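Local coordinates for protein flavohemoglobin (Malassezia yamatoensis, PDB 6O0A) that binds heme and FAD as a flavohemoglobin and probably detoxifies nitric oxide by oxidising it to nitrate, at residues K23-I28 with W86-P91. Sequence-based numbering, arbitrary orientation.
Sequences KSQPVI and WILQHP
Gln25 and Leu88 bring the two backbones nearest each other, their CA atoms 6.9 Å apart, where the first turn of helix 25-53 faces the last turn of helix 75-89. Leu88 is the partner common to both side-chain contacts, with its two methyls parted between two residues about one turn of helix apart. Leu88 CD2 rests on Gln25, 3.8 Å from Gln25 O and 4.1 Å from Gln25 CG, while Leu88 CD1 meets the branch methyl of Ile28, 3.7 Å from Ile28 CG2. With Ile28 CG1 beside the backbone N (chi1 -61°), Ile28 CG2 is anti to it and turned to Leu88, and the side chain, about 13 Å from the heme, also packs on Trp143 and Val146 of helix 137-163. Gln25 and Leu88 pass each other in opposite directions; Leu88 CD2 meets the backbone O and the CB and CG of the glutamine, whose amide is held elsewhere, Gln25 NE2 bonding to Leu20 O. Leu20 also touches Leu88, which reaches Gln29 and Leu32 farther along helix 25-53. Beyond Gln89 the chain leaves helical geometry at His90. This is plain helix-end packing in the all-helical globin domain.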
# COMPACT_ATOMS: atom_id res chain seq x y z
N LYS A 23 8.25 25.01 -23.10
CA LYS A 23 7.48 26.17 -22.68
C LYS A 23 7.12 26.09 -21.20
O LYS A 23 7.16 27.10 -20.48
CB LYS A 23 6.21 26.28 -23.53
CG LYS A 23 5.35 27.51 -23.27
CD LYS A 23 4.13 27.44 -24.18
CE LYS A 23 3.47 28.81 -24.39
NZ LYS A 23 2.50 29.14 -23.32
N SER A 24 6.77 24.90 -20.72
CA SER A 24 6.25 24.77 -19.36
C SER A 24 7.35 24.71 -18.32
O SER A 24 7.13 25.12 -17.18
CB SER A 24 5.36 23.54 -19.23
OG SER A 24 4.09 23.78 -19.79
N GLN A 25 8.52 24.18 -18.68
CA GLN A 25 9.61 23.95 -17.73
C GLN A 25 9.88 25.16 -16.83
O GLN A 25 9.84 25.02 -15.60
CB GLN A 25 10.88 23.53 -18.47
CG GLN A 25 10.86 22.08 -18.94
CD GLN A 25 11.81 21.81 -20.09
OE1 GLN A 25 12.81 22.50 -20.25
NE2 GLN A 25 11.48 20.83 -20.92
N PRO A 26 10.15 26.35 -17.38
CA PRO A 26 10.48 27.49 -16.49
C PRO A 26 9.32 27.90 -15.61
O PRO A 26 9.54 28.40 -14.50
CB PRO A 26 10.85 28.61 -17.47
CG PRO A 26 10.93 27.99 -18.80
CD PRO A 26 10.08 26.78 -18.78
N VAL A 27 8.09 27.71 -16.06
CA VAL A 27 6.94 28.06 -15.23
C VAL A 27 6.84 27.12 -14.04
O VAL A 27 6.61 27.55 -12.91
CB VAL A 27 5.65 28.06 -16.06
CG1 VAL A 27 4.45 28.44 -15.18
CG2 VAL A 27 5.79 29.01 -17.25
N ILE A 28 6.98 25.81 -14.29
CA ILE A 28 6.96 24.83 -13.21
C ILE A 28 8.11 25.11 -12.25
O ILE A 28 7.94 25.10 -11.03
CB ILE A 28 7.03 23.40 -13.76
CG1 ILE A 28 5.83 23.10 -14.65
CG2 ILE A 28 7.09 22.39 -12.62
CD1 ILE A 28 4.49 23.37 -13.96
N TRP A 86 10.38 15.82 -10.21
CA TRP A 86 11.10 14.72 -10.85
C TRP A 86 11.32 15.00 -12.33
O TRP A 86 12.45 14.88 -12.83
CB TRP A 86 10.33 13.41 -10.67
CG TRP A 86 11.08 12.24 -11.21
CD1 TRP A 86 11.13 11.83 -12.52
CD2 TRP A 86 11.91 11.33 -10.48
NE1 TRP A 86 11.94 10.73 -12.63
CE2 TRP A 86 12.43 10.40 -11.40
CE3 TRP A 86 12.27 11.22 -9.13
CZ2 TRP A 86 13.28 9.36 -11.01
CZ3 TRP A 86 13.11 10.19 -8.74
CH2 TRP A 86 13.61 9.27 -9.68
N ILE A 87 10.26 15.36 -13.06
CA ILE A 87 10.41 15.51 -14.51
C ILE A 87 11.23 16.74 -14.86
O ILE A 87 11.69 16.86 -16.00
CB ILE A 87 9.05 15.54 -15.21
CG1 ILE A 87 8.21 16.73 -14.76
CG2 ILE A 87 8.29 14.24 -14.96
CD1 ILE A 87 6.85 16.78 -15.45
N LEU A 88 11.44 17.66 -13.91
CA LEU A 88 12.36 18.76 -14.14
C LEU A 88 13.80 18.31 -14.00
O LEU A 88 14.67 18.75 -14.76
CB LEU A 88 12.08 19.91 -13.16
CG LEU A 88 10.91 20.84 -13.48
CD1 LEU A 88 10.78 21.91 -12.41
CD2 LEU A 88 11.10 21.47 -14.86
N GLN A 89 14.08 17.42 -13.04
CA GLN A 89 15.45 16.95 -12.85
C GLN A 89 15.83 15.82 -13.80
O GLN A 89 17.00 15.69 -14.16
CB GLN A 89 15.66 16.51 -11.40
CG GLN A 89 15.57 17.65 -10.39
CD GLN A 89 15.31 17.16 -8.98
OE1 GLN A 89 15.01 15.99 -8.76
NE2 GLN A 89 15.42 18.07 -8.01
N HIS A 90 14.86 15.01 -14.23
CA HIS A 90 15.12 13.83 -15.04
C HIS A 90 14.15 13.82 -16.21
O HIS A 90 13.14 13.10 -16.19
CB HIS A 90 14.99 12.55 -14.20
CG HIS A 90 15.56 12.67 -12.81
ND1 HIS A 90 16.91 12.75 -12.56
CD2 HIS A 90 14.95 12.72 -11.60
CE1 HIS A 90 17.12 12.84 -11.26
NE2 HIS A 90 15.94 12.83 -10.66
N PRO A 91 14.44 14.58 -17.26
CA PRO A 91 13.46 14.76 -18.35
C PRO A 91 13.17 13.48 -19.11
O PRO A 91 14.02 12.59 -19.24
CB PRO A 91 14.13 15.81 -19.25
CG PRO A 91 15.11 16.51 -18.36
CD PRO A 91 15.61 15.46 -17.43